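PDB 4QNI: DUF4973 domain-containing protein from Bacteroides thetaiotaomicron, which is of uncharacterised function but, as a two-domain, predicted lipoprotein of a gut Bacteroides, is thought to act as an auxiliary nutrient-binding protein. Local coordinates for residues 67-72 against 146-151; 89-94 against 226-231. All blocks are in the same frame, centred on the assembly; numbering follows the deposited sequence.

Contact 1 of 2, residues 67-72 against 146-151; sequences TVHVAH and ASYNYV
His69 and Tyr148 meet as an offset stack, their planes only 6° from parallel and the ring centroids 4.0 Å apart. The imidazole lies over one face of the phenol: His69 CD2 sits above the middle of that ring, 3.5 Å from Tyr148 CZ, while Tyr148 CZ lies over the imidazole nearer its rim. With CG of His69 anti to the carbonyl carbon (chi1 -63°), the imidazole is brought against the loop. With an alanine in place of Tyr148, the imidazole would probably lose this stacking surface and be freer to turn about chi2.

The polar link is a single hydrogen bond from His69 N to Tyr150 OH, 2.9 Å long and fairly straight at 156°. The same hydroxyl also hydrogen-bonds Val143 O, so one phenol oxygen joins two backbone positions. Nearby, Tyr150 CE2 comes within 3.0 Å of Thr67 O.

Strand 66-72 pairs antiparallel with both 109-112 and 135-142 in the mixed sheet of a probably E-set-like domain, and the loop following 135-142 folds back to bring its tyrosines against it. Ile142, and Ile13 of the second subunit, touch Val68 and Tyr150, and Val151 pairs in parallel with a strand of that subunit, continuing the sheet.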
loop_
_atom_site.group_PDB
_atom_site.type_symbol
_atom_site.label_atom_id
_atom_site.label_comp_id
_atom_site.label_asym_id
_atom_site.label_seq_id
_atom_site.Cartn_x
_atom_site.Cartn_y
_atom_site.Cartn_z
ATOM N N THR A 67 -22.543 30.046 1.480
ATOM C CA THR A 67 -23.788 29.299 1.369
ATOM C C THR A 67 -23.465 28.084 0.530
ATOM O O THR A 67 -23.140 28.218 -0.648
ATOM C CB THR A 67 -24.919 30.161 0.791
ATOM O OG1 THR A 67 -25.140 31.272 1.653
ATOM C CG2 THR A 67 -26.221 29.380 0.610
ATOM N N VAL A 68 -23.514 26.909 1.142
ATOM C CA VAL A 68 -23.204 25.639 0.486
ATOM C C VAL A 68 -24.505 25.016 -0.007
ATOM O O VAL A 68 -25.488 24.950 0.725
ATOM C CB VAL A 68 -22.414 24.695 1.427
ATOM C CG1 VAL A 68 -22.065 23.377 0.735
ATOM C CG2 VAL A 68 -21.155 25.383 1.943
ATOM N N HIS A 69 -24.496 24.577 -1.254
ATOM C CA HIS A 69 -25.614 23.926 -1.912
ATOM C C HIS A 69 -25.329 22.447 -2.006
ATOM O O HIS A 69 -24.257 22.049 -2.469
ATOM C CB HIS A 69 -25.860 24.551 -3.282
ATOM C CG HIS A 69 -26.234 25.984 -3.164
ATOM N ND1 HIS A 69 -27.549 26.376 -3.146
ATOM C CD2 HIS A 69 -25.450 27.068 -2.965
ATOM C CE1 HIS A 69 -27.529 27.691 -3.000
ATOM N NE2 HIS A 69 -26.291 28.149 -2.873
ATOM N N VAL A 70 -26.275 21.650 -1.511
ATOM C CA VAL A 70 -26.210 20.198 -1.402
ATOM C C VAL A 70 -27.382 19.613 -2.188
ATOM O O VAL A 70 -28.492 20.130 -2.097
ATOM C CB VAL A 70 -26.238 19.763 0.109
ATOM C CG1 VAL A 70 -26.503 18.269 0.275
ATOM C CG2 VAL A 70 -24.951 20.159 0.838
ATOM N N ALA A 71 -27.147 18.535 -2.941
ATOM C CA ALA A 71 -28.223 17.918 -3.704
ATOM C C ALA A 71 -28.097 16.405 -3.711
ATOM O O ALA A 71 -27.020 15.867 -3.449
ATOM C CB ALA A 71 -28.254 18.455 -5.136
ATOM N N HIS A 72 -29.230 15.738 -3.989
ATOM C CA HIS A 72 -29.359 14.298 -4.165
ATOM C C HIS A 72 -28.451 13.910 -5.332
ATOM O O HIS A 72 -28.364 14.671 -6.288
ATOM C CB HIS A 72 -30.838 13.938 -4.436
ATOM C CG HIS A 72 -31.098 12.470 -4.565
ATOM N ND1 HIS A 72 -31.947 11.967 -5.544
ATOM C CD2 HIS A 72 -30.611 11.435 -3.838
ATOM C CE1 HIS A 72 -31.918 10.658 -5.412
ATOM N NE2 HIS A 72 -31.124 10.290 -4.402
ATOM N N ALA A 146 -21.083 28.718 -11.039
ATOM C CA ALA A 146 -20.350 29.969 -11.266
ATOM C C ALA A 146 -20.867 31.105 -10.358
ATOM O O ALA A 146 -20.077 31.964 -9.950
ATOM C CB ALA A 146 -20.462 30.373 -12.723
ATOM N N SER A 147 -22.185 31.080 -10.033
ATOM C CA SER A 147 -22.875 32.033 -9.147
ATOM C C SER A 147 -22.330 31.978 -7.714
ATOM O O SER A 147 -22.152 33.024 -7.076
ATOM C CB SER A 147 -24.376 31.744 -9.100
ATOM O OG SER A 147 -24.835 30.992 -10.210
ATOM N N TYR A 148 -22.077 30.737 -7.220
ATOM C CA TYR A 148 -21.608 30.401 -5.871
ATOM C C TYR A 148 -20.205 30.970 -5.564
ATOM O O TYR A 148 -19.324 31.003 -6.433
ATOM C CB TYR A 148 -21.606 28.868 -5.659
ATOM C CG TYR A 148 -22.915 28.145 -5.934
ATOM C CD1 TYR A 148 -24.123 28.839 -6.001
ATOM C CD2 TYR A 148 -22.955 26.760 -6.064
ATOM C CE1 TYR A 148 -25.323 28.181 -6.276
ATOM C CE2 TYR A 148 -24.156 26.086 -6.299
ATOM C CZ TYR A 148 -25.335 26.803 -6.418
ATOM O OH TYR A 148 -26.521 26.150 -6.660
ATOM N N ASN A 149 -20.018 31.400 -4.296
ATOM C CA ASN A 149 -18.765 31.948 -3.753
ATOM C C ASN A 149 -17.910 30.804 -3.153
ATOM O O ASN A 149 -17.347 30.950 -2.064
ATOM C CB ASN A 149 -19.065 33.038 -2.704
ATOM N N TYR A 150 -17.829 29.663 -3.888
ATOM C CA TYR A 150 -17.098 28.448 -3.521
ATOM C C TYR A 150 -16.962 27.478 -4.705
ATOM O O TYR A 150 -17.611 27.650 -5.747
ATOM C CB TYR A 150 -17.795 27.739 -2.344
ATOM C CG TYR A 150 -19.065 26.985 -2.693
ATOM C CD1 TYR A 150 -19.015 25.672 -3.162
ATOM C CD2 TYR A 150 -20.317 27.551 -2.478
ATOM C CE1 TYR A 150 -20.175 24.947 -3.412
ATOM C CE2 TYR A 150 -21.486 26.835 -2.726
ATOM C CZ TYR A 150 -21.409 25.528 -3.184
ATOM O OH TYR A 150 -22.548 24.805 -3.438
ATOM N N VAL A 151 -16.144 26.422 -4.508
ATOM C CA VAL A 151 -15.926 25.326 -5.456
ATOM C C VAL A 151 -15.924 23.999 -4.679
ATOM O O VAL A 151 -15.270 23.897 -3.637
ATOM C CB VAL A 151 -14.634 25.510 -6.302
ATOM C CG1 VAL A 151 -14.232 24.225 -7.019
ATOM C CG2 VAL A 151 -14.794 26.643 -7.312
#

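Contact 2 of 2, residues 89-94 against 226-231; sequences TELYYE and DYTDRR
Glu90 O is the polar focus, reached by guanidinium groups of two consecutive arginines. Arg230 NH2 makes the main bond, 3.0 Å to Glu90 O, and approaches nearly along the C=O axis (168°), with the oxygen tilted 21° out of the guanidinium plane. Arg230 NH1 adds a weak bond to the same oxygen, and so does Arg231 NH1, 3.4 Å from Glu90 O but well aligned, with the oxygen at the edge of its guanidinium. A bend at chi3 (-54°) turns the Arg230 guanidinium to Glu90 O, while the extended chain of Arg231 carries its own to the same oxygen. The two groups crowd together, Arg230 NH2 3.0 Å from Arg231 NH2 without a bond; further partners, Ser133 O for Arg230 NH2 and a salt bridge from Arg231 NH2 to Glu134, probably offset the like charge. A water receives a weak bond from Arg231 NH2 and donates to Thr89 O and Glu94 OE2.

Arg230 closes a type I beta turn begun at Tyr227, and Arg231 follows it, in a loop of the C-terminal family region; this loop meets the 3-10 turn 89-91 of the DUF4973 region, so the contact joins the two parts of the chain.

Beside this polar centre, Leu91 and Thr228 pack. Leu91 CD2 lies 3.3 Å from Asp226 O and 3.4 Å from Arg230 NH1, at the edge of that guanidinium. Thr228 CG2 touches Leu91 CG at 3.9 Å, and Thr228 CB meets Glu90 CB at 3.7 Å. Leu91 also rests on Tyr85 of helix 74-85, while Thr228 packs on Gln323 of the third subunit.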
loop_
_atom_site.group_PDB
_atom_site.type_symbol
_atom_site.label_atom_id
_atom_site.label_comp_id
_atom_site.label_asym_id
_atom_site.label_seq_id
_atom_site.Cartn_x
_atom_site.Cartn_y
_atom_site.Cartn_z
ATOM N N THR A 89 -28.905 -6.778 -9.659
ATOM C CA THR A 89 -29.667 -5.623 -9.137
ATOM C C THR A 89 -30.295 -5.888 -7.748
ATOM O O THR A 89 -30.624 -4.940 -7.014
ATOM C CB THR A 89 -30.753 -5.226 -10.135
ATOM O OG1 THR A 89 -31.610 -6.354 -10.359
ATOM C CG2 THR A 89 -30.174 -4.700 -11.465
ATOM N N GLU A 90 -30.440 -7.180 -7.392
ATOM C CA GLU A 90 -30.983 -7.614 -6.110
ATOM C C GLU A 90 -30.022 -7.234 -4.952
ATOM O O GLU A 90 -30.440 -7.176 -3.799
ATOM C CB GLU A 90 -31.252 -9.132 -6.122
ATOM C CG GLU A 90 -32.124 -9.622 -7.273
ATOM C CD GLU A 90 -31.441 -10.339 -8.435
ATOM O OE1 GLU A 90 -30.269 -10.024 -8.763
ATOM O OE2 GLU A 90 -32.112 -11.199 -9.050
ATOM N N LEU A 91 -28.749 -6.944 -5.279
ATOM C CA LEU A 91 -27.703 -6.582 -4.327
ATOM C C LEU A 91 -27.411 -5.093 -4.303
ATOM O O LEU A 91 -26.570 -4.665 -3.513
ATOM C CB LEU A 91 -26.407 -7.339 -4.690
ATOM C CG LEU A 91 -26.472 -8.869 -4.687
ATOM C CD1 LEU A 91 -25.115 -9.451 -4.971
ATOM C CD2 LEU A 91 -26.985 -9.396 -3.366
ATOM N N TYR A 92 -28.049 -4.301 -5.196
ATOM C CA TYR A 92 -27.779 -2.857 -5.296
ATOM C C TYR A 92 -28.083 -2.118 -4.013
ATOM O O TYR A 92 -28.970 -2.535 -3.280
ATOM C CB TYR A 92 -28.637 -2.230 -6.391
ATOM C CG TYR A 92 -28.164 -2.388 -7.819
ATOM C CD1 TYR A 92 -27.126 -3.254 -8.142
ATOM C CD2 TYR A 92 -28.754 -1.664 -8.851
ATOM C CE1 TYR A 92 -26.685 -3.393 -9.453
ATOM C CE2 TYR A 92 -28.309 -1.780 -10.166
ATOM C CZ TYR A 92 -27.269 -2.640 -10.462
ATOM O OH TYR A 92 -26.862 -2.765 -11.764
ATOM N N TYR A 93 -27.364 -1.019 -3.746
ATOM C CA TYR A 93 -27.708 -0.113 -2.654
ATOM C C TYR A 93 -28.930 0.645 -3.118
ATOM O O TYR A 93 -28.963 1.085 -4.279
ATOM C CB TYR A 93 -26.549 0.839 -2.318
ATOM C CG TYR A 93 -25.322 0.134 -1.797
ATOM C CD1 TYR A 93 -25.274 -0.350 -0.494
ATOM C CD2 TYR A 93 -24.189 -0.019 -2.595
ATOM C CE1 TYR A 93 -24.142 -0.994 -0.003
ATOM C CE2 TYR A 93 -23.046 -0.660 -2.112
ATOM C CZ TYR A 93 -23.024 -1.139 -0.810
ATOM O OH TYR A 93 -21.922 -1.801 -0.314
ATOM N N GLU A 94 -29.967 0.711 -2.294
ATOM C CA GLU A 94 -31.199 1.381 -2.700
ATOM C C GLU A 94 -31.144 2.833 -2.313
ATOM O O GLU A 94 -30.623 3.205 -1.278
ATOM C CB GLU A 94 -32.450 0.701 -2.131
ATOM C CG GLU A 94 -32.752 -0.653 -2.752
ATOM C CD GLU A 94 -33.104 -0.685 -4.232
ATOM O OE1 GLU A 94 -33.855 0.201 -4.707
ATOM O OE2 GLU A 94 -32.651 -1.634 -4.912
ATOM N N ASP A 226 -25.192 -10.305 0.933
ATOM C CA ASP A 226 -24.739 -10.481 -0.440
ATOM C C ASP A 226 -25.482 -11.636 -1.162
ATOM O O ASP A 226 -25.169 -11.928 -2.310
ATOM C CB ASP A 226 -23.206 -10.590 -0.519
ATOM C CG ASP A 226 -22.484 -9.278 -0.206
ATOM O OD1 ASP A 226 -23.104 -8.191 -0.374
ATOM O OD2 ASP A 226 -21.309 -9.333 0.196
ATOM N N TYR A 227 -26.554 -12.170 -0.544
ATOM C CA TYR A 227 -27.462 -13.159 -1.146
ATOM C C TYR A 227 -28.527 -12.404 -1.918
ATOM O O TYR A 227 -29.206 -11.541 -1.349
ATOM C CB TYR A 227 -28.118 -14.056 -0.064
ATOM C CG TYR A 227 -27.245 -15.187 0.437
ATOM C CD1 TYR A 227 -25.995 -14.935 1.001
ATOM C CD2 TYR A 227 -27.670 -16.516 0.354
ATOM C CE1 TYR A 227 -25.173 -15.975 1.431
ATOM C CE2 TYR A 227 -26.874 -17.563 0.825
ATOM C CZ TYR A 227 -25.622 -17.287 1.355
ATOM O OH TYR A 227 -24.817 -18.295 1.816
ATOM N N THR A 228 -28.714 -12.737 -3.207
ATOM C CA THR A 228 -29.725 -12.065 -4.027
ATOM C C THR A 228 -31.132 -12.422 -3.525
ATOM O O THR A 228 -32.055 -11.640 -3.724
ATOM C CB THR A 228 -29.556 -12.397 -5.525
ATOM O OG1 THR A 228 -29.822 -13.779 -5.731
ATOM C CG2 THR A 228 -28.180 -12.026 -6.080
ATOM N N ASP A 229 -31.286 -13.585 -2.863
ATOM C CA ASP A 229 -32.573 -14.088 -2.309
ATOM C C ASP A 229 -32.776 -13.795 -0.782
ATOM O O ASP A 229 -33.740 -14.317 -0.210
ATOM C CB ASP A 229 -32.740 -15.614 -2.582
ATOM C CG ASP A 229 -31.576 -16.520 -2.199
ATOM O OD1 ASP A 229 -30.501 -15.989 -1.841
ATOM O OD2 ASP A 229 -31.738 -17.775 -2.285
ATOM N N ARG A 230 -31.915 -12.930 -0.161
ATOM C CA ARG A 230 -31.953 -12.437 1.243
ATOM C C ARG A 230 -33.343 -12.392 1.869
ATOM O O ARG A 230 -33.572 -12.919 2.964
ATOM C CB ARG A 230 -31.509 -10.939 1.300
ATOM C CG ARG A 230 -30.077 -10.625 1.128
ATOM C CD ARG A 230 -29.730 -9.200 1.498
ATOM N NE ARG A 230 -30.485 -8.132 0.844
ATOM C CZ ARG A 230 -30.227 -7.649 -0.370
ATOM N NH1 ARG A 230 -29.297 -8.208 -1.132
ATOM N NH2 ARG A 230 -30.945 -6.652 -0.855
ATOM N N ARG A 231 -34.232 -11.610 1.197
ATOM C CA ARG A 231 -35.573 -11.192 1.628
ATOM C C ARG A 231 -36.486 -12.379 1.981
ATOM O O ARG A 231 -37.404 -12.223 2.790
ATOM C CB ARG A 231 -36.210 -10.278 0.560
ATOM C CG ARG A 231 -35.413 -8.975 0.314
ATOM C CD ARG A 231 -35.861 -8.280 -0.963
ATOM N NE ARG A 231 -35.169 -7.017 -1.249
ATOM C CZ ARG A 231 -34.026 -6.905 -1.935
ATOM N NH1 ARG A 231 -33.371 -7.990 -2.336
ATOM N NH2 ARG A 231 -33.505 -5.701 -2.181
HETATM O O HOH W 1 -32.379 -4.240 -4.982
#

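How the contacts relate
Contacts 1 and 2 lie 34 Å apart between centres, although their nearest atoms are about 8 Å apart, and they do not touch. Both reach the same mixed sheet: strand 66-72 of contact 1 pairs antiparallel with 135-142, and strand 93-95 of contact 2 pairs parallel with that same strand. Helix 74-85 follows strand 66-72 and leads toward 89-94. Along the chain the segments alternate, 67-72, 89-94, 146-151, 226-231. Contact 1 lies farther out, against the second subunit, its centre about 30 Å from the centre of the chain; contact 2, its centre about 14 Å from that point, spans the two family regions near the third subunit.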